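Long-range contacts in spherulin-4 (Aspergillus clavatus, PDB 5C5G), which is a glycoside hydrolase whose relative in Aspergillus fumigatus is required to make galactosaminogalactan, and which probably acts on that polysaccharide: residues D116-Q121 with H151-I156; A124-Y129 with S159-T164. All blocks are in the same frame, centred on the assembly; numbering follows the deposited sequence.

Contact 1: D116-Q121 with H151-I156; sequences DETPQQ and HNPGAI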
ATOM      1  N   ASP A 116      -2.187   0.056   9.303  1.00  9.26           N
ATOM      2  CA  ASP A 116      -1.491   1.319   9.499  1.00  9.30           C
ATOM      3  C   ASP A 116      -0.992   1.454  10.926  1.00 10.93           C
ATOM      4  O   ASP A 116      -1.542   0.874  11.867  1.00 11.70           O
ATOM      5  CB  ASP A 116      -2.392   2.491   9.127  1.00 10.79           C
ATOM      6  CG  ASP A 116      -1.621   3.739   8.755  1.00 11.16           C
ATOM      7  OD1 ASP A 116      -0.395   3.666   8.488  1.00 13.21           O
ATOM      8  OD2 ASP A 116      -2.232   4.816   8.737  1.00 13.22           O
ATOM      9  N   GLU A 117       0.085   2.203  11.053  1.00 10.66           N
ATOM     10  CA  GLU A 117       0.665   2.574  12.341  1.00 11.40           C
ATOM     11  C   GLU A 117       1.142   1.376  13.127  1.00 11.53           C
ATOM     12  O   GLU A 117       0.922   1.283  14.328  1.00 14.42           O
ATOM     13  CB  GLU A 117      -0.342   3.343  13.203  1.00 14.38           C
ATOM     14  CG  GLU A 117      -1.028   4.494  12.505  1.00 21.98           C
ATOM     15  CD  GLU A 117      -2.327   4.924  13.198  1.00 34.27           C
ATOM     16  OE1 GLU A 117      -3.109   4.055  13.681  1.00 21.70           O
ATOM     17  OE2 GLU A 117      -2.566   6.144  13.248  1.00 42.75           O
ATOM     18  N   THR A 118       1.813   0.447  12.488  1.00 11.10           N
ATOM     19  CA  THR A 118       2.415  -0.639  13.245  1.00 10.96           C
ATOM     20  C   THR A 118       3.671  -0.092  13.946  1.00 11.16           C
ATOM     21  O   THR A 118       4.285   0.867  13.491  1.00 11.79           O
ATOM     22  CB  THR A 118       2.753  -1.821  12.342  1.00 12.23           C
ATOM     23  OG1 THR A 118       3.583  -1.368  11.268  1.00 11.72           O
ATOM     24  CG2 THR A 118       1.481  -2.449  11.791  1.00 12.70           C
ATOM     25  N   PRO A 119       4.049  -0.669  15.091  1.00 12.29           N
ATOM     26  CA  PRO A 119       5.170  -0.126  15.858  1.00 13.72           C
ATOM     27  C   PRO A 119       6.527  -0.459  15.270  1.00 13.15           C
ATOM     28  O   PRO A 119       6.657  -1.442  14.535  1.00 16.08           O
ATOM     29  CB  PRO A 119       5.010  -0.772  17.238  1.00 17.24           C
ATOM     30  CG  PRO A 119       4.097  -1.877  17.054  1.00 23.20           C
ATOM     31  CD  PRO A 119       3.319  -1.721  15.813  1.00 13.47           C
ATOM     32  N   GLN A 120       7.498   0.384  15.565  1.00 14.74           N
ATOM     33  CA  GLN A 120       8.885   0.138  15.191  1.00 14.30           C
ATOM     34  C   GLN A 120       9.615  -0.677  16.220  1.00 13.15           C
ATOM     35  O   GLN A 120      10.479  -1.475  15.877  1.00 13.11           O
ATOM     36  CB  GLN A 120       9.649   1.449  15.072  1.00 16.96           C
ATOM     37  CG  GLN A 120       9.411   2.236  13.818  1.00 19.16           C
ATOM     38  CD  GLN A 120      10.171   3.539  13.871  1.00 27.28           C
ATOM     39  OE1 GLN A 120       9.675   4.524  14.416  1.00 30.57           O
ATOM     40  NE2 GLN A 120      11.401   3.540  13.364  1.00 27.07           N
ATOM     41  N   GLN A 121       9.343  -0.432  17.493  1.00 14.58           N
ATOM     42  CA  GLN A 121      10.141  -1.019  18.547  1.00 14.24           C
ATOM     43  C   GLN A 121       9.790  -2.486  18.750  1.00 13.60           C
ATOM     44  O   GLN A 121       8.627  -2.854  18.782  1.00 13.62           O
ATOM     45  CB  GLN A 121       9.946  -0.246  19.861  1.00 18.39           C
ATOM     46  CG  GLN A 121      10.094   1.271  19.718  1.00 33.39           C
ATOM     47  CD  GLN A 121      10.049   2.014  21.047  1.00 45.73           C
ATOM     48  OE1 GLN A 121      10.027   1.403  22.118  1.00 48.53           O
ATOM     49  NE2 GLN A 121      10.033   3.344  20.981  1.00 45.66           N
ATOM     50  N   HIS A 151       2.127  -4.006   6.423  1.00  8.01           N
ATOM     51  CA  HIS A 151       2.281  -3.173   7.603  1.00  7.75           C
ATOM     52  C   HIS A 151       2.818  -1.822   7.211  1.00  8.35           C
ATOM     53  O   HIS A 151       3.688  -1.735   6.341  1.00  9.28           O
ATOM     54  CB  HIS A 151       3.300  -3.796   8.554  1.00  9.16           C
ATOM     55  CG  HIS A 151       2.823  -5.032   9.228  1.00  9.23           C
ATOM     56  ND1 HIS A 151       3.638  -5.789  10.034  1.00 11.31           N
ATOM     57  CD2 HIS A 151       1.613  -5.638   9.228  1.00  9.90           C
ATOM     58  CE1 HIS A 151       2.946  -6.813  10.508  1.00 10.99           C
ATOM     59  NE2 HIS A 151       1.719  -6.746  10.031  1.00 10.67           N
ATOM     60  N   ASN A 152       2.365  -0.775   7.883  1.00  8.44           N
ATOM     61  CA  ASN A 152       2.945   0.557   7.717  1.00  8.88           C
ATOM     62  C   ASN A 152       3.435   1.169   9.026  1.00  8.91           C
ATOM     63  O   ASN A 152       2.724   1.927   9.678  1.00 10.35           O
ATOM     64  CB  ASN A 152       1.982   1.533   7.076  1.00  9.60           C
ATOM     65  CG  ASN A 152       2.652   2.862   6.785  1.00 10.50           C
ATOM     66  OD1 ASN A 152       3.887   2.964   6.766  1.00 10.97           O
ATOM     67  ND2 ASN A 152       1.854   3.908   6.615  1.00 12.51           N
ATOM     68  N   PRO A 153       4.686   0.875   9.384  1.00  9.16           N
ATOM     69  CA  PRO A 153       5.292   1.569  10.517  1.00  9.81           C
ATOM     70  C   PRO A 153       5.751   2.962  10.132  1.00 10.55           C
ATOM     71  O   PRO A 153       6.070   3.750  11.021  1.00 11.89           O
ATOM     72  CB  PRO A 153       6.495   0.681  10.869  1.00  9.73           C
ATOM     73  CG  PRO A 153       6.825  -0.025   9.594  1.00  8.68           C
ATOM     74  CD  PRO A 153       5.511  -0.246   8.904  1.00  9.63           C
ATOM     75  N   GLY A 154       5.803   3.262   8.842  1.00 10.34           N
ATOM     76  CA  GLY A 154       6.179   4.583   8.375  1.00 11.86           C
ATOM     77  C   GLY A 154       7.640   4.924   8.608  1.00 11.31           C
ATOM     78  O   GLY A 154       8.017   6.100   8.556  1.00 14.49           O
ATOM     79  N   ALA A 155       8.456   3.906   8.856  1.00 11.37           N
ATOM     80  CA  ALA A 155       9.846   4.042   9.259  1.00 10.46           C
ATOM     81  C   ALA A 155      10.354   2.621   9.432  1.00 11.46           C
ATOM     82  O   ALA A 155       9.580   1.669   9.305  1.00 10.78           O
ATOM     83  CB  ALA A 155       9.960   4.828  10.561  1.00 15.18           C
ATOM     84  N   ILE A 156      11.641   2.446   9.694  1.00 11.45           N
ATOM     85  CA  ILE A 156      12.181   1.103   9.749  1.00 11.35           C
ATOM     86  C   ILE A 156      11.862   0.437  11.086  1.00 10.87           C
ATOM     87  O   ILE A 156      12.274   0.940  12.127  1.00 11.65           O
ATOM     88  CB  ILE A 156      13.705   1.117   9.535  1.00 11.71           C
ATOM     89  CG1 ILE A 156      14.043   1.645   8.131  1.00 12.46           C
ATOM     90  CG2 ILE A 156      14.258  -0.306   9.684  1.00 13.62           C
ATOM     91  CD1 ILE A 156      15.504   2.012   7.969  1.00 12.98           C
TER
HETATM   92  O   HOH W   1       5.917   3.114  13.678  1.00 16.27           O
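D116 and N152 pair as a parallel beta bridge where two neighbouring strands of the (beta/alpha)8 barrel, 112-116 and 148-152, reach the ends that carry the sugar site. Their side chains lie side by side, with carboxylate and amide planes 12° apart. N152 ND2 gives D116 OD1 a weak hydrogen bond of 2.9 Å. Stronger polar partners flank the pair: D116 OD2 hydrogen-bonds to Y76 OH and N152 ND2 to E172 OE1. D116, Y76 and E172 bind N-acetyl-D-galactosamine in another structure of this protein, so N152 links two residues of that site.

The tight part centres on buried T118. Its CG2 lies over one face of the H151 ring, 4.2 Å from the centroid. Its OG1, turned in between backbone N and carbonyl carbon (chi1 55°), packs against P153 CD at 3.3 Å. N152 O takes weak hydrogen bonds from the backbone N of E117 and of T118.

Beyond P153 the contact is looser and wetter. A water donates to both T118 O and P153 O. Exposed Q120 reaches across to the other loop, its NE2 3.4 Å from A155 CB. That NE2 makes a nearly straight hydrogen bond (173°) to I156 O, 3.0 Å away, approaching from above the carbonyl plane.

Contact 2: A124-Y129 with S159-T164; sequences ADILAY and SRYLST
L127 of helix 124-139 packs against Y161 and T164 in the loop segment 159-164. Its CB lies 4.0 Å from Y161 CE1. CG stands anti to the backbone N (chi1 179°), which carries the branch across to the loop. At the tip, CD1 touches two side chains. It meets the Y161 ring at its edge, in the ring plane, 3.9 Å from Y161 CD1. It also touches T164 CG2 at 3.7 Å. L127 CA lies at the same ring's edge, near its plane. The ring is thus met edge-on by both backbone and side chain of one leucine.

I126 approaches the phenol end of Y161. I126 CG2 is 3.2 Å from Y161 OH and 3.7 Å from Y161 CZ. The contact between the segments is apolar, and the hydroxyl has its polar partners, Q121 and D123, in the turn before the helix.

T164 is held from within its own segment. Its OG1 donates to Y161 O over 2.7 Å, in the carbonyl plane and on a lone pair. Y161 O also accepts from T164 N, so two hydrogen bonds from one residue fix this turn.

This is structural packing away from the sugar site. It joins the start of helix 124-139 to the loop between strands 148-152 and 167-172. Farther along that helix, L130 also touches Y161, R131 touches T164, and T134 OG1 hydrogen-bonds to T164 O.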
ATOM      1  N   ALA A 124       8.030  -8.531  22.580  1.00 16.04           N
ATOM      2  CA  ALA A 124       7.467  -9.861  22.341  1.00 17.42           C
ATOM      3  C   ALA A 124       5.944  -9.855  22.295  1.00 16.16           C
ATOM      4  O   ALA A 124       5.343 -10.604  21.504  1.00 16.86           O
ATOM      5  CB  ALA A 124       7.959 -10.843  23.404  1.00 22.28           C
ATOM      6  N   ASP A 125       5.317  -8.999  23.099  1.00 16.46           N
ATOM      7  CA  ASP A 125       3.853  -8.934  23.124  1.00 16.56           C
ATOM      8  C   ASP A 125       3.341  -8.314  21.833  1.00 15.21           C
ATOM      9  O   ASP A 125       2.283  -8.679  21.316  1.00 15.23           O
ATOM     10  CB  ASP A 125       3.335  -8.103  24.301  1.00 20.81           C
ATOM     11  CG  ASP A 125       3.515  -8.789  25.637  1.00 28.94           C
ATOM     12  OD1 ASP A 125       3.944  -9.958  25.655  1.00 28.16           O
ATOM     13  OD2 ASP A 125       3.211  -8.149  26.668  1.00 32.93           O
ATOM     14  N   ILE A 126       4.078  -7.338  21.313  1.00 13.83           N
ATOM     15  CA  ILE A 126       3.704  -6.733  20.050  1.00 13.32           C
ATOM     16  C   ILE A 126       3.856  -7.744  18.923  1.00 12.16           C
ATOM     17  O   ILE A 126       2.996  -7.850  18.056  1.00 12.63           O
ATOM     18  CB  ILE A 126       4.536  -5.484  19.742  1.00 14.02           C
ATOM     19  CG1 ILE A 126       4.217  -4.398  20.772  1.00 16.61           C
ATOM     20  CG2 ILE A 126       4.275  -4.992  18.331  1.00 13.63           C
ATOM     21  CD1 ILE A 126       5.100  -3.176  20.685  1.00 18.40           C
ATOM     22  N   LEU A 127       4.952  -8.493  18.930  1.00 12.70           N
ATOM     23  CA  LEU A 127       5.129  -9.524  17.919  1.00 13.34           C
ATOM     24  C   LEU A 127       3.948 -10.502  17.944  1.00 11.91           C
ATOM     25  O   LEU A 127       3.419 -10.861  16.906  1.00 12.77           O
ATOM     26  CB  LEU A 127       6.450 -10.265  18.123  1.00 15.33           C
ATOM     27  CG  LEU A 127       6.712 -11.383  17.112  1.00 17.39           C
ATOM     28  CD1 LEU A 127       6.851 -10.857  15.690  1.00 20.80           C
ATOM     29  CD2 LEU A 127       7.942 -12.186  17.501  1.00 21.14           C
ATOM     30  N   ALA A 128       3.519 -10.920  19.132  1.00 12.81           N
ATOM     31  CA  ALA A 128       2.391 -11.836  19.253  1.00 13.60           C
ATOM     32  C   ALA A 128       1.097 -11.232  18.699  1.00 12.78           C
ATOM     33  O   ALA A 128       0.299 -11.911  18.040  1.00 14.02           O
ATOM     34  CB  ALA A 128       2.204 -12.257  20.719  1.00 16.10           C
ATOM     35  N   TYR A 129       0.901  -9.946  18.948  1.00 12.46           N
ATOM     36  CA  TYR A 129      -0.257  -9.214  18.447  1.00 12.13           C
ATOM     37  C   TYR A 129      -0.236  -9.188  16.935  1.00 10.75           C
ATOM     38  O   TYR A 129      -1.248  -9.499  16.294  1.00 11.52           O
ATOM     39  CB  TYR A 129      -0.210  -7.803  19.027  1.00 12.52           C
ATOM     40  CG  TYR A 129      -1.217  -6.740  18.608  1.00 13.56           C
ATOM     41  CD1 TYR A 129      -1.050  -6.012  17.442  1.00 13.55           C
ATOM     42  CD2 TYR A 129      -2.250  -6.373  19.456  1.00 16.02           C
ATOM     43  CE1 TYR A 129      -1.921  -4.995  17.105  1.00 13.62           C
ATOM     44  CE2 TYR A 129      -3.124  -5.351  19.127  1.00 17.51           C
ATOM     45  CZ  TYR A 129      -2.947  -4.669  17.953  1.00 13.88           C
ATOM     46  OH  TYR A 129      -3.783  -3.634  17.632  1.00 17.29           O
ATOM     47  N   SER A 159      13.711  -5.751  12.609  1.00 11.05           N
ATOM     48  CA  SER A 159      13.629  -6.665  11.490  1.00 11.17           C
ATOM     49  C   SER A 159      12.788  -7.891  11.805  1.00 10.71           C
ATOM     50  O   SER A 159      12.282  -8.512  10.878  1.00 11.31           O
ATOM     51  CB  SER A 159      15.027  -7.095  11.042  1.00 12.57           C
ATOM     52  OG  SER A 159      15.708  -7.787  12.069  1.00 13.32           O
ATOM     53  N   ARG A 160      12.623  -8.234  13.076  1.00 11.89           N
ATOM     54  CA  ARG A 160      11.823  -9.398  13.438  1.00 12.08           C
ATOM     55  C   ARG A 160      10.366  -9.240  13.054  1.00 12.79           C
ATOM     56  O   ARG A 160       9.636 -10.241  12.951  1.00 16.09           O
ATOM     57  CB  ARG A 160      11.960  -9.702  14.928  1.00 13.45           C
ATOM     58  CG  ARG A 160      13.295 -10.320  15.279  1.00 15.25           C
ATOM     59  CD  ARG A 160      13.551 -10.296  16.772  1.00 17.54           C
ATOM     60  NE  ARG A 160      13.972  -8.969  17.197  1.00 16.68           N
ATOM     61  CZ  ARG A 160      14.456  -8.692  18.405  1.00 18.59           C
ATOM     62  NH1 ARG A 160      14.819  -7.454  18.686  1.00 18.39           N
ATOM     63  NH2 ARG A 160      14.598  -9.650  19.320  1.00 21.63           N
ATOM     64  N   TYR A 161       9.914  -8.021  12.816  1.00 11.13           N
ATOM     65  CA  TYR A 161       8.542  -7.830  12.375  1.00 11.82           C
ATOM     66  C   TYR A 161       8.342  -8.098  10.883  1.00 11.61           C
ATOM     67  O   TYR A 161       7.222  -8.352  10.447  1.00 12.42           O
ATOM     68  CB  TYR A 161       8.098  -6.408  12.700  1.00 10.64           C
ATOM     69  CG  TYR A 161       7.959  -6.092  14.178  1.00 12.18           C
ATOM     70  CD1 TYR A 161       7.491  -7.032  15.080  1.00 17.88           C
ATOM     71  CD2 TYR A 161       8.259  -4.833  14.669  1.00 18.63           C
ATOM     72  CE1 TYR A 161       7.348  -6.731  16.425  1.00 17.10           C
ATOM     73  CE2 TYR A 161       8.114  -4.528  16.029  1.00 17.67           C
ATOM     74  CZ  TYR A 161       7.672  -5.488  16.895  1.00 13.22           C
ATOM     75  OH  TYR A 161       7.509  -5.201  18.218  1.00 13.73           O
ATOM     76  N   LEU A 162       9.405  -8.042  10.089  1.00 11.81           N
ATOM     77  CA  LEU A 162       9.238  -8.088   8.643  1.00 11.00           C
ATOM     78  C   LEU A 162       8.603  -9.384   8.169  1.00 12.14           C
ATOM     79  O   LEU A 162       7.834  -9.380   7.207  1.00 12.44           O
ATOM     80  CB  LEU A 162      10.568  -7.886   7.938  1.00 11.14           C
ATOM     81  CG  LEU A 162      11.193  -6.516   8.155  1.00 12.43           C
ATOM     82  CD1 LEU A 162      12.582  -6.476   7.534  1.00 14.27           C
ATOM     83  CD2 LEU A 162      10.353  -5.369   7.605  1.00 12.49           C
ATOM     84  N   SER A 163       8.907 -10.494   8.820  1.00 12.72           N
ATOM     85  CA  SER A 163       8.400 -11.778   8.338  1.00 13.92           C
ATOM     86  C   SER A 163       6.930 -11.996   8.711  1.00 13.34           C
ATOM     87  O   SER A 163       6.323 -12.964   8.243  1.00 16.66           O
ATOM     88  CB  SER A 163       9.264 -12.926   8.837  1.00 19.73           C
ATOM     89  OG  SER A 163       9.185 -13.001  10.235  1.00 23.25           O
ATOM     90  N   THR A 164       6.346 -11.108   9.509  1.00 12.80           N
ATOM     91  CA  THR A 164       4.926 -11.213   9.849  1.00 13.12           C
ATOM     92  C   THR A 164       4.004 -10.595   8.801  1.00 13.14           C
ATOM     93  O   THR A 164       2.782 -10.736   8.879  1.00 15.23           O
ATOM     94  CB  THR A 164       4.621 -10.591  11.229  1.00 14.87           C
ATOM     95  OG1 THR A 164       4.756  -9.164  11.211  1.00 19.37           O
ATOM     96  CG2 THR A 164       5.548 -11.162  12.262  1.00 18.11           C
TER

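Overall arrangement
Contacts 1 and 2 lie next to each other on one side of the barrel, with centres about 11 Å apart. Their segments alternate along the chain: 116-121 leads into helix 124-139, and the loop residues after strand 148-152 lead into 159-164. They touch directly. Q121 O and Y161 OH are 2.7 Å apart, a probable hydrogen bond. P119 CG packs on I126 CG2 at 3.4 Å, and H151 CE1 lies 3.0 Å from T164 OG1. Contact 1 holds D116 of the N-acetyl-D-galactosamine site. A bound 1,2-ethanediol, probably from the crystallisation liquor, lies about 3 Å from the N152 side chain. Contact 2 is away from that site, its centre about 19 Å from the chain centre against about 13 Å for contact 1.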